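Local coordinates for centromeric protein-C, isoform A (Drosophila melanogaster, PDB 6O2K) that probably acts as an adaptor between centromeric chromatin and the kinetochore, this chain being its dimer-forming cupin domain, at residues P2-D5 / E6-A10; A10-K13 / L14-L18; S29-D32 / E33-S36; C46-G50 / I51-F55; T98-V101 / G102-K105. All blocks are in the same frame, centred on the assembly; numbering follows the deposited sequence. Where two conformers were deposited one is given.

Contact 1 of 5, residues P2-D5 / E6-A10; sequences PLRD and EQEEA
D5 and E8 form a capping box, the reciprocal pairing of side chain and backbone that closes the N-terminal end of helix 6-19. D5 is the N-cap, and its carboxylate reaches forward: OD2 takes the amide of E8 at 2.8 Å, met nearly head-on along the C-O bond. The return bond runs the other way, from D5 N to E8 OE1 at 3.1 Å, landing on the lone pair of that oxygen that faces away from OE2. Aspartate suits the cap because its short side chain, with CG set between the backbone N and the carbonyl carbon (chi1 61°), brings OD2 over the first turn to the amide of E8; glutamate is long enough to reach the amide three residues earlier. The helix itself takes over with the backbone bond from E9 N to D5 O, 2.9 Å long.

The two side chains of the box cross at about a right angle, yet their carboxylate planes are only 27° apart, with D5 OD1 3.6 Å from E8 OE1. The amide hydrogens at the helix end probably offset the repulsion between these like charges, and E8 OE2 also makes a salt bridge to R19 of the second subunit, which ties the cap to the dimer.

Apolar contact comes from the aliphatic part of R4. Its CB lies 3.7 Å from E8 CB and 3.8 Å from E9 CG, so the arginine stem packs over the first turn while its NE is hydrogen-bonded to T12 OG1 farther along the helix. At the cap, the methylene CB of Q7 lies 3.6 Å from D5 OD2.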
loop_
_atom_site.group_PDB
_atom_site.type_symbol
_atom_site.label_atom_id
_atom_site.label_comp_id
_atom_site.label_asym_id
_atom_site.label_seq_id
_atom_site.Cartn_x
_atom_site.Cartn_y
_atom_site.Cartn_z
ATOM N N PRO B 2 -1.591 21.928 -10.195
ATOM C CA PRO B 2 -2.215 21.745 -11.512
ATOM C C PRO B 2 -3.615 21.164 -11.382
ATOM O O PRO B 2 -3.848 20.236 -10.603
ATOM C CB PRO B 2 -1.263 20.775 -12.224
ATOM C CG PRO B 2 -0.516 20.089 -11.117
ATOM C CD PRO B 2 -0.373 21.116 -10.037
ATOM N N LEU B 3 -4.549 21.731 -12.149
ATOM C CA LEU B 3 -5.936 21.281 -12.150
ATOM C C LEU B 3 -6.015 19.777 -12.349
ATOM O O LEU B 3 -5.519 19.243 -13.345
ATOM C CB LEU B 3 -6.720 22.006 -13.247
ATOM C CG LEU B 3 -8.230 21.732 -13.317
ATOM C CD1 LEU B 3 -8.939 22.157 -12.041
ATOM C CD2 LEU B 3 -8.849 22.435 -14.509
ATOM N N ARG B 4 -6.647 19.102 -11.393
ATOM C CA ARG B 4 -6.645 17.649 -11.350
ATOM C C ARG B 4 -7.543 17.039 -12.417
ATOM O O ARG B 4 -8.614 17.570 -12.733
ATOM C CB ARG B 4 -7.110 17.160 -9.980
ATOM C CG ARG B 4 -6.110 17.324 -8.856
ATOM C CD ARG B 4 -6.749 16.897 -7.551
ATOM N NE ARG B 4 -5.916 17.206 -6.394
ATOM C CZ ARG B 4 -5.840 18.404 -5.828
ATOM N NH1 ARG B 4 -6.545 19.417 -6.317
ATOM N NH2 ARG B 4 -5.055 18.590 -4.775
ATOM N N ASP B 5 -7.107 15.902 -12.964
ATOM C CA ASP B 5 -8.005 15.063 -13.748
ATOM C C ASP B 5 -8.829 14.180 -12.808
ATOM O O ASP B 5 -8.702 14.250 -11.580
ATOM C CB ASP B 5 -7.239 14.230 -14.790
ATOM C CG ASP B 5 -6.208 13.265 -14.183
ATOM O OD1 ASP B 5 -5.105 13.152 -14.764
ATOM O OD2 ASP B 5 -6.485 12.598 -13.160
ATOM N N GLU B 6 -9.682 13.334 -13.390
ATOM C CA GLU B 6 -10.595 12.538 -12.575
ATOM C C GLU B 6 -9.843 11.568 -11.667
ATOM O O GLU B 6 -10.222 11.370 -10.507
ATOM C CB GLU B 6 -11.576 11.790 -13.472
ATOM C CG GLU B 6 -12.277 12.696 -14.491
ATOM C CD GLU B 6 -11.637 12.657 -15.880
ATOM O OE1 GLU B 6 -10.497 13.153 -16.044
ATOM O OE2 GLU B 6 -12.287 12.139 -16.817
ATOM N N GLN B 7 -8.773 10.956 -12.170
ATOM C CA GLN B 7 -8.037 9.992 -11.349
ATOM C C GLN B 7 -7.282 10.691 -10.229
ATOM O O GLN B 7 -7.190 10.167 -9.104
ATOM C CB GLN B 7 -7.075 9.181 -12.222
ATOM C CG GLN B 7 -7.763 8.050 -12.944
ATOM C CD GLN B 7 -8.463 8.524 -14.204
ATOM O OE1 GLN B 7 -7.896 9.285 -14.989
ATOM N NE2 GLN B 7 -9.703 8.089 -14.393
ATOM N N GLU B 8 -6.743 11.874 -10.515
ATOM C CA GLU B 8 -6.103 12.661 -9.470
ATOM C C GLU B 8 -7.118 13.117 -8.428
ATOM O O GLU B 8 -6.821 13.127 -7.229
ATOM C CB GLU B 8 -5.372 13.847 -10.099
ATOM C CG GLU B 8 -4.127 13.402 -10.866
ATOM C CD GLU B 8 -3.456 14.527 -11.622
ATOM O OE1 GLU B 8 -4.165 15.423 -12.128
ATOM O OE2 GLU B 8 -2.210 14.520 -11.704
ATOM N N GLU B 9 -8.331 13.472 -8.858
ATOM C CA GLU B 9 -9.367 13.813 -7.884
ATOM C C GLU B 9 -9.694 12.615 -6.994
ATOM O O GLU B 9 -9.837 12.759 -5.772
ATOM C CB GLU B 9 -10.616 14.321 -8.602
ATOM C CG GLU B 9 -10.473 15.751 -9.088
ATOM C CD GLU B 9 -11.712 16.268 -9.802
ATOM O OE1 GLU B 9 -11.793 17.493 -10.030
ATOM O OE2 GLU B 9 -12.595 15.449 -10.138
ATOM N N ALA B 10 -9.775 11.418 -7.577
ATOM C CA ALA B 10 -10.061 10.229 -6.771
ATOM C C ALA B 10 -8.941 9.959 -5.765
ATOM O O ALA B 10 -9.192 9.664 -4.583
ATOM C CB ALA B 10 -10.270 9.017 -7.679
#

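Contact 2 of 5, residues A10-K13 / L14-L18; sequences ASTK and LMQWL
T12 and Q16 stand one turn apart on helix 6-19, an alpha helix whose middle is covered here by four successive i to i+4 backbone bonds, from L14 N to A10 O through W17 N to K13 O. Their side chains lie next to each other and point the same way.

Q16 can be followed outward. Its CB rests 3.4 Å from T12 O, the same carbonyl oxygen that accepts Q16 N at 2.9 Å. CG, placed anti to the carbonyl carbon (chi1 -71°), comes back along the helix: it is 3.2 Å from T12 O and 4.1 Å from the methyl CG2 of T12. Beyond CG the chain bends at chi2 (-128°), which turns the amide outward, away from T12. A glutamine fits this partly exposed place, with methylenes to lie on the preceding turn and a polar end beyond them.

Threonine suits its position by dividing its branches. CG2 faces Q16, whereas OG1 receives a hydrogen bond from R4 NE, joining the helix to the segment before it.

The side chains of L14 and W17 serve a different purpose, packing apolar surface: L14 is buried against P26 and against G114 of the second subunit, W17 packs on P26 and L43 with its ring meeting that of F45, and the small A10 lets V113 of the second subunit come close. At the root of the indole, W17 CB lies 3.5 Å from K13 O, the oxygen that also accepts W17 N.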
loop_
_atom_site.group_PDB
_atom_site.type_symbol
_atom_site.label_atom_id
_atom_site.label_comp_id
_atom_site.label_asym_id
_atom_site.label_seq_id
_atom_site.Cartn_x
_atom_site.Cartn_y
_atom_site.Cartn_z
ATOM N N ALA B 10 -9.775 11.418 -7.577
ATOM C CA ALA B 10 -10.061 10.229 -6.771
ATOM C C ALA B 10 -8.941 9.959 -5.765
ATOM O O ALA B 10 -9.192 9.664 -4.583
ATOM C CB ALA B 10 -10.270 9.017 -7.679
ATOM N N SER B 11 -7.691 10.035 -6.226
ATOM C CA SER B 11 -6.551 9.819 -5.341
ATOM C C SER B 11 -6.536 10.837 -4.206
ATOM O O SER B 11 -6.283 10.494 -3.037
ATOM C CB SER B 11 -5.263 9.892 -6.165
ATOM O OG SER B 11 -4.108 9.843 -5.358
ATOM N N THR B 12 -6.808 12.099 -4.528
ATOM C CA THR B 12 -6.808 13.129 -3.499
ATOM C C THR B 12 -7.950 12.925 -2.507
ATOM O O THR B 12 -7.774 13.134 -1.302
ATOM C CB THR B 12 -6.880 14.506 -4.166
ATOM O OG1 THR B 12 -5.582 14.830 -4.681
ATOM C CG2 THR B 12 -7.324 15.576 -3.175
ATOM N N LYS B 13 -9.129 12.518 -2.988
ATOM C CA LYS B 13 -10.228 12.237 -2.072
ATOM C C LYS B 13 -9.849 11.115 -1.112
ATOM O O LYS B 13 -10.052 11.232 0.106
ATOM C CB LYS B 13 -11.497 11.882 -2.851
ATOM C CG LYS B 13 -12.691 11.578 -1.951
ATOM C CD LYS B 13 -14.023 11.613 -2.721
ATOM C CE LYS B 13 -14.156 10.399 -3.649
ATOM N NZ LYS B 13 -15.557 10.183 -4.124
ATOM N N LEU B 14 -9.271 10.028 -1.643
ATOM C CA LEU B 14 -8.827 8.933 -0.782
ATOM C C LEU B 14 -7.857 9.433 0.282
ATOM O O LEU B 14 -8.022 9.140 1.474
ATOM C CB LEU B 14 -8.179 7.820 -1.610
ATOM C CG LEU B 14 -7.410 6.764 -0.795
ATOM C CD1 LEU B 14 -8.381 5.933 0.045
ATOM C CD2 LEU B 14 -6.566 5.851 -1.689
ATOM N N MET B 15 -6.835 10.193 -0.127
ATOM C CA MET B 15 -5.819 10.603 0.843
ATOM C C MET B 15 -6.385 11.580 1.873
ATOM O O MET B 15 -6.023 11.517 3.061
ATOM C CB MET B 15 -4.610 11.204 0.131
ATOM C CG MET B 15 -3.378 11.407 1.023
ATOM S SD MET B 15 -2.819 9.951 1.937
ATOM C CE MET B 15 -2.485 8.784 0.615
ATOM N N GLN B 16 -7.273 12.482 1.449
ATOM C CA GLN B 16 -7.923 13.375 2.404
ATOM C C GLN B 16 -8.747 12.588 3.414
ATOM O O GLN B 16 -8.781 12.928 4.604
ATOM C CB GLN B 16 -8.796 14.384 1.657
ATOM C CG GLN B 16 -7.983 15.415 0.903
ATOM C CD GLN B 16 -8.399 16.828 1.232
ATOM O OE1 GLN B 16 -9.557 17.204 1.050
ATOM N NE2 GLN B 16 -7.457 17.619 1.737
ATOM N N TRP B 17 -9.402 11.517 2.961
ATOM C CA TRP B 17 -10.152 10.678 3.890
ATOM C C TRP B 17 -9.225 9.944 4.858
ATOM O O TRP B 17 -9.518 9.855 6.061
ATOM C CB TRP B 17 -11.022 9.690 3.116
ATOM C CG TRP B 17 -11.988 8.987 3.992
ATOM C CD1 TRP B 17 -13.170 9.472 4.477
ATOM C CD2 TRP B 17 -11.847 7.672 4.522
ATOM N NE1 TRP B 17 -13.779 8.528 5.264
ATOM C CE2 TRP B 17 -12.984 7.415 5.312
ATOM C CE3 TRP B 17 -10.870 6.688 4.407
ATOM C CZ2 TRP B 17 -13.170 6.212 5.976
ATOM C CZ3 TRP B 17 -11.054 5.496 5.065
ATOM C CH2 TRP B 17 -12.195 5.268 5.843
ATOM N N LEU B 18 -8.109 9.404 4.361
ATOM C CA LEU B 18 -7.158 8.748 5.254
ATOM C C LEU B 18 -6.611 9.732 6.278
ATOM O O LEU B 18 -6.439 9.386 7.454
ATOM C CB LEU B 18 -6.011 8.105 4.460
ATOM C CG LEU B 18 -6.405 6.930 3.568
ATOM C CD1 LEU B 18 -5.273 6.497 2.627
ATOM C CD2 LEU B 18 -6.895 5.772 4.415
#

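Contact 3 of 5, residues S29-D32 / E33-S36; sequences SMSD and ENAS
E33 turns its CG anti to its own carbonyl carbon (chi1 -68°) and then runs on extended, while M30 keeps the same first torsion but bends at both following bonds, and the two side chains come to lie side by side, pointing the same way. The methyl CE of M30 ends 4.0 Å from E33 OE1. Methionine is flexible enough to curl alongside a charged neighbour on an exposed surface, and the long glutamate carries its carboxylate past the turn to where water can reach it. One water does so, donating to both E33 OE1 and M30 O and bridging side chain to backbone.

Beneath these side chains the chain winds as a short 3-10 helix. E33 N is bonded to M30 O at 3.0 Å, and N34 N to S31 O at 2.9 Å, each spanning three residues. In both bonds the donor sits above the carbonyl plane, by 47° and 54°, so neither lies on a lone pair. The segment belongs to the loop between helix 6-19 and strand 37-38 and lies against the second subunit of the cupin dimer.

N34 leaves the winding at its C-terminal end. Its CB is 3.2 Å from S31 O, and its ND2 lies 4.0 Å from S31 CB. The amide's strongest partner is S109 OG of the second subunit, with H108 O of that subunit a further acceptor; asparagine thus suits a place where one NH2 group can serve two acceptors. S31, small and buried, packs on H108 of the second subunit, and its OG is hydrogen-bonded to V110 N of that subunit.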
loop_
_atom_site.group_PDB
_atom_site.type_symbol
_atom_site.label_atom_id
_atom_site.label_comp_id
_atom_site.label_asym_id
_atom_site.label_seq_id
_atom_site.Cartn_x
_atom_site.Cartn_y
_atom_site.Cartn_z
ATOM N N SER B 29 -17.899 0.827 -5.454
ATOM C CA SER B 29 -18.059 0.160 -6.737
ATOM C C SER B 29 -18.941 -1.063 -6.537
ATOM O O SER B 29 -19.013 -1.617 -5.441
ATOM C CB SER B 29 -16.705 -0.237 -7.339
ATOM O OG SER B 29 -16.308 -1.525 -6.908
ATOM N N MET B 30 -19.643 -1.468 -7.602
ATOM C CA MET B 30 -20.476 -2.664 -7.480
ATOM C C MET B 30 -19.634 -3.916 -7.244
ATOM O O MET B 30 -20.148 -4.926 -6.738
ATOM C CB MET B 30 -21.345 -2.840 -8.719
ATOM C CG MET B 30 -22.448 -1.773 -8.836
ATOM S SD MET B 30 -23.679 -1.858 -7.509
ATOM C CE MET B 30 -24.599 -3.308 -8.032
ATOM N N SER B 31 -18.344 -3.858 -7.563
ATOM C CA SER B 31 -17.465 -4.976 -7.251
ATOM C C SER B 31 -17.305 -5.208 -5.751
ATOM O O SER B 31 -16.775 -6.259 -5.363
ATOM C CB SER B 31 -16.091 -4.760 -7.889
ATOM O OG SER B 31 -16.205 -4.725 -9.300
ATOM N N ASP B 32 -17.763 -4.279 -4.893
ATOM C CA ASP B 32 -17.712 -4.574 -3.462
ATOM C C ASP B 32 -18.711 -5.643 -3.070
ATOM O O ASP B 32 -18.723 -6.057 -1.900
ATOM C CB ASP B 32 -17.924 -3.310 -2.604
ATOM C CG ASP B 32 -19.321 -2.669 -2.772
ATOM O OD1 ASP B 32 -20.283 -3.345 -3.177
ATOM O OD2 ASP B 32 -19.456 -1.466 -2.458
ATOM N N GLU B 33 -19.533 -6.111 -4.013
ATOM C CA GLU B 33 -20.306 -7.314 -3.741
ATOM C C GLU B 33 -19.457 -8.585 -3.830
ATOM O O GLU B 33 -19.921 -9.647 -3.393
ATOM C CB GLU B 33 -21.509 -7.398 -4.696
ATOM C CG GLU B 33 -22.561 -6.307 -4.426
ATOM C CD GLU B 33 -23.859 -6.501 -5.206
ATOM O OE1 GLU B 33 -23.825 -6.899 -6.401
ATOM O OE2 GLU B 33 -24.924 -6.259 -4.621
ATOM N N ASN B 34 -18.229 -8.500 -4.336
ATOM C CA ASN B 34 -17.398 -9.684 -4.568
ATOM C C ASN B 34 -16.661 -10.089 -3.292
ATOM O O ASN B 34 -16.079 -9.240 -2.607
ATOM C CB ASN B 34 -16.388 -9.432 -5.688
ATOM C CG ASN B 34 -17.046 -9.269 -7.054
ATOM O OD1 ASN B 34 -18.220 -9.597 -7.240
ATOM N ND2 ASN B 34 -16.281 -8.772 -8.015
ATOM N N ALA B 35 -16.683 -11.392 -2.984
ATOM C CA ALA B 35 -16.130 -11.871 -1.719
ATOM C C ALA B 35 -14.658 -11.500 -1.564
ATOM O O ALA B 35 -14.214 -11.164 -0.459
ATOM C CB ALA B 35 -16.314 -13.385 -1.597
ATOM N N SER B 36 -13.894 -11.531 -2.662
ATOM C CA SER B 36 -12.460 -11.279 -2.620
ATOM C C SER B 36 -12.089 -9.803 -2.598
ATOM O O SER B 36 -10.913 -9.484 -2.394
ATOM C CB SER B 36 -11.775 -11.932 -3.828
ATOM O OG SER B 36 -11.684 -13.334 -3.649
HETATM O O HOH W 1 -21.726 -6.675 -8.030
#

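Contact 4 of 5, residues C46-G50 / I51-F55; sequences CQVDG and IDYAF
V48 packs against the ring of Y53 in this beta hairpin, which reverses through a type I' turn from V48 to I51. V48 CB meets the ring at CE1, 3.8 Å away, while I51 CG2 lies 3.5 Å above one ring face, offset toward the rim. With CG of Y53 anti to its carbonyl carbon (chi1 -61°), the ring reaches back beside its own strand, and V48 O lies in plane at its edge. Branched V48 and I51 suit both the extended backbone and this aromatic neighbour. On the other face Q47 CG comes within 3.1 Å of D52 OD2, the amide and carboxylate planes only 19° apart. Four backbone bonds hold the strands together, among them Y53 N to C46 O at 2.8 Å and V48 N to I51 O at 2.9 Å.

The turn is looser. D49 and G50 take positive phi, easy for glycine, and D49 turns its carboxylate away on the exposed side. A water joins V48 O to Y53 OH.

Strand 46-48 is the outermost of its sheet within this chain; strand 51-55 pairs on its other side with strand 64-69, whose R68 forms a salt bridge to D52, and Y53 OH is hydrogen-bonded to R75 of strand 74-79.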
loop_
_atom_site.group_PDB
_atom_site.type_symbol
_atom_site.label_atom_id
_atom_site.label_comp_id
_atom_site.label_asym_id
_atom_site.label_seq_id
_atom_site.Cartn_x
_atom_site.Cartn_y
_atom_site.Cartn_z
ATOM N N CYS B 46 -11.160 3.238 13.779
ATOM C CA CYS B 46 -11.460 3.071 15.196
ATOM C C CYS B 46 -10.241 3.502 16.002
ATOM O O CYS B 46 -9.104 3.230 15.609
ATOM C CB CYS B 46 -11.823 1.612 15.520
ATOM S SG CYS B 46 -10.431 0.431 15.395
ATOM N N GLN B 47 -10.459 4.179 17.125
ATOM C CA GLN B 47 -9.353 4.719 17.903
ATOM C C GLN B 47 -8.997 3.763 19.032
ATOM O O GLN B 47 -9.866 3.367 19.815
ATOM C CB GLN B 47 -9.691 6.103 18.461
ATOM C CG GLN B 47 -8.464 6.982 18.671
ATOM C CD GLN B 47 -8.787 8.312 19.325
ATOM O OE1 GLN B 47 -8.414 9.371 18.817
ATOM N NE2 GLN B 47 -9.475 8.266 20.456
ATOM N N VAL B 48 -7.722 3.396 19.110
ATOM C CA VAL B 48 -7.180 2.584 20.195
ATOM C C VAL B 48 -5.974 3.315 20.762
ATOM O O VAL B 48 -5.014 3.600 20.029
ATOM C CB VAL B 48 -6.778 1.174 19.728
ATOM C CG1 VAL B 48 -6.089 0.406 20.868
ATOM C CG2 VAL B 48 -7.980 0.412 19.205
ATOM N N ASP B 49 -6.016 3.613 22.065
ATOM C CA ASP B 49 -4.933 4.318 22.742
ATOM C C ASP B 49 -4.589 5.610 22.010
ATOM O O ASP B 49 -3.425 6.001 21.892
ATOM C CB ASP B 49 -3.705 3.422 22.891
ATOM C CG ASP B 49 -3.807 2.509 24.085
ATOM O OD1 ASP B 49 -4.560 2.867 25.006
ATOM O OD2 ASP B 49 -3.137 1.453 24.105
ATOM N N GLY B 50 -5.620 6.263 21.488
ATOM C CA GLY B 50 -5.470 7.540 20.826
ATOM C C GLY B 50 -4.990 7.489 19.393
ATOM O O GLY B 50 -4.838 8.553 18.776
ATOM N N ILE B 51 -4.736 6.305 18.836
ATOM C CA ILE B 51 -4.299 6.173 17.449
ATOM C C ILE B 51 -5.453 5.626 16.628
ATOM O O ILE B 51 -6.136 4.691 17.070
ATOM C CB ILE B 51 -3.073 5.253 17.330
ATOM C CG1 ILE B 51 -1.883 5.879 18.044
ATOM C CG2 ILE B 51 -2.739 4.996 15.869
ATOM C CD1 ILE B 51 -1.013 4.883 18.678
ATOM N N ASP B 52 -5.675 6.193 15.433
ATOM C CA ASP B 52 -6.779 5.736 14.594
ATOM C C ASP B 52 -6.290 4.593 13.704
ATOM O O ASP B 52 -5.252 4.717 13.056
ATOM C CB ASP B 52 -7.332 6.892 13.748
ATOM C CG ASP B 52 -8.229 7.849 14.551
ATOM O OD1 ASP B 52 -8.369 9.035 14.153
ATOM O OD2 ASP B 52 -8.794 7.419 15.577
ATOM N N TYR B 53 -7.019 3.473 13.689
ATOM C CA TYR B 53 -6.682 2.317 12.862
ATOM C C TYR B 53 -7.842 1.985 11.931
ATOM O O TYR B 53 -9.005 2.037 12.338
ATOM C CB TYR B 53 -6.381 1.074 13.710
ATOM C CG TYR B 53 -5.219 1.214 14.649
ATOM C CD1 TYR B 53 -5.406 1.681 15.944
ATOM C CD2 TYR B 53 -3.931 0.864 14.247
ATOM C CE1 TYR B 53 -4.339 1.803 16.819
ATOM C CE2 TYR B 53 -2.852 0.983 15.112
ATOM C CZ TYR B 53 -3.065 1.457 16.398
ATOM O OH TYR B 53 -2.013 1.582 17.274
ATOM N N ALA B 54 -7.534 1.594 10.696
ATOM C CA ALA B 54 -8.574 1.073 9.814
ATOM C C ALA B 54 -7.999 -0.057 8.977
ATOM O O ALA B 54 -7.036 0.154 8.237
ATOM C CB ALA B 54 -9.150 2.183 8.920
ATOM N N PHE B 55 -8.581 -1.253 9.068
ATOM C CA PHE B 55 -8.078 -2.384 8.295
ATOM C C PHE B 55 -9.067 -2.809 7.216
ATOM O O PHE B 55 -10.288 -2.753 7.410
ATOM C CB PHE B 55 -7.753 -3.576 9.203
ATOM C CG PHE B 55 -6.454 -3.434 9.914
ATOM C CD1 PHE B 55 -6.369 -2.704 11.091
ATOM C CD2 PHE B 55 -5.306 -4.011 9.403
ATOM C CE1 PHE B 55 -5.160 -2.562 11.747
ATOM C CE2 PHE B 55 -4.091 -3.868 10.055
ATOM C CZ PHE B 55 -4.020 -3.138 11.217
HETATM O O HOH W 2 -2.473 2.422 19.908
#

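Contact 5 of 5, residues T98-V101 / G102-K105; sequences TLAV and GEEK
The backbone reverses through a type II beta turn from A100 to E103, closed by a bond from E103 N to A100 O of 3.0 Å. G102 holds the third place at phi 85°, where a side chain would collide with the carbonyl oxygen of V101, which strongly favours glycine. V101, at the second place, has its CB leaving the turn, though CG1 is still 3.2 Å from G102 N.

Over the turn, E103 extends back toward A100. Its CD is 3.7 Å from A100 CB, the small methyl leaving room for the carboxylate to lie across it. This turn lies in the loop that leads from strand 93-99 to strand 107-112, two neighbours in the four-stranded sheet of the cupin domain; T98 still pairs with V107 through backbone bonds.

L99 sets a methyl against the returning backbone: with CG anti to its N (chi1 174°), CD1 comes 3.4 Å from E103 O and 3.7 Å from K105 O. A water ties the loop together where its two arms diverge, accepting from A100 N at 2.9 Å and donating to both E103 OE1 and K105 O.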
loop_
_atom_site.group_PDB
_atom_site.type_symbol
_atom_site.label_atom_id
_atom_site.label_comp_id
_atom_site.label_asym_id
_atom_site.label_seq_id
_atom_site.Cartn_x
_atom_site.Cartn_y
_atom_site.Cartn_z
ATOM N N THR B 98 13.574 0.594 16.633
ATOM C CA THR B 98 13.504 -0.865 16.607
ATOM C C THR B 98 14.613 -1.477 17.449
ATOM O O THR B 98 15.733 -0.962 17.476
ATOM C CB THR B 98 13.607 -1.441 15.175
ATOM O OG1 THR B 98 14.779 -0.934 14.525
ATOM C CG2 THR B 98 12.372 -1.075 14.353
ATOM N N LEU B 99 14.284 -2.588 18.121
ATOM C CA LEU B 99 15.231 -3.427 18.852
ATOM C C LEU B 99 14.966 -4.866 18.429
ATOM O O LEU B 99 13.907 -5.425 18.744
ATOM C CB LEU B 99 15.071 -3.265 20.367
ATOM C CG LEU B 99 15.925 -4.220 21.210
ATOM C CD1 LEU B 99 17.405 -3.997 20.960
ATOM C CD2 LEU B 99 15.586 -4.085 22.696
ATOM N N ALA B 100 15.910 -5.462 17.700
ATOM C CA ALA B 100 15.705 -6.781 17.113
ATOM C C ALA B 100 16.200 -7.866 18.057
ATOM O O ALA B 100 17.111 -7.638 18.850
ATOM C CB ALA B 100 16.434 -6.896 15.774
ATOM N N VAL B 101 15.566 -9.044 17.985
ATOM C CA VAL B 101 15.993 -10.172 18.816
ATOM C C VAL B 101 17.478 -10.411 18.612
ATOM O O VAL B 101 17.977 -10.402 17.480
ATOM C CB VAL B 101 15.184 -11.440 18.481
ATOM C CG1 VAL B 101 15.745 -12.660 19.245
ATOM C CG2 VAL B 101 13.713 -11.241 18.764
ATOM N N GLY B 102 18.192 -10.624 19.717
ATOM C CA GLY B 102 19.606 -10.906 19.660
ATOM C C GLY B 102 20.484 -9.683 19.600
ATOM O O GLY B 102 21.711 -9.823 19.610
ATOM N N GLU B 103 19.905 -8.491 19.527
ATOM C CA GLU B 103 20.671 -7.262 19.418
ATOM C C GLU B 103 20.522 -6.440 20.692
ATOM O O GLU B 103 19.561 -6.592 21.454
ATOM C CB GLU B 103 20.233 -6.466 18.176
ATOM C CG GLU B 103 20.346 -7.323 16.915
ATOM C CD GLU B 103 20.132 -6.566 15.619
ATOM O OE1 GLU B 103 20.151 -5.310 15.622
ATOM O OE2 GLU B 103 19.942 -7.251 14.585
ATOM N N GLU B 104 21.509 -5.577 20.929
ATOM C CA GLU B 104 21.544 -4.738 22.117
ATOM C C GLU B 104 21.161 -3.293 21.855
ATOM O O GLU B 104 20.693 -2.616 22.771
ATOM C CB GLU B 104 22.947 -4.758 22.740
ATOM C CG GLU B 104 23.254 -5.992 23.566
ATOM C CD GLU B 104 24.320 -5.737 24.614
ATOM O OE1 GLU B 104 25.050 -6.691 24.965
ATOM O OE2 GLU B 104 24.430 -4.581 25.083
ATOM N N LYS B 105 21.356 -2.803 20.633
ATOM C CA LYS B 105 21.203 -1.390 20.322
ATOM C C LYS B 105 19.837 -1.133 19.702
ATOM O O LYS B 105 19.443 -1.809 18.742
ATOM C CB LYS B 105 22.313 -0.920 19.378
ATOM C CG LYS B 105 22.919 0.435 19.730
ATOM C CD LYS B 105 24.153 0.312 20.620
ATOM C CE LYS B 105 25.004 1.583 20.554
ATOM N NZ LYS B 105 25.783 1.827 21.804
HETATM O O HOH W 3 18.132 -3.705 17.135
#

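Contacts 1 and 2 run in series along helix 6-19, share A10 and touch through R4 NE and T12 OG1, their centres 11 Å apart. Contact 3 follows in the loop beyond the helix, its centre about 20 Å from that of contact 2; all three meet the second subunit, whereas no other chain of the assembly touches contacts 4 and 5. Contact 4 comes within about 5 Å of contact 2 at the nearest atoms, and R68 serves both, bonding to the helix end and to D52. Contact 5 lies across the domain, on the opposite side of the chain's centre from contacts 1 to 3, with its centre about 44 Å from that of contact 1.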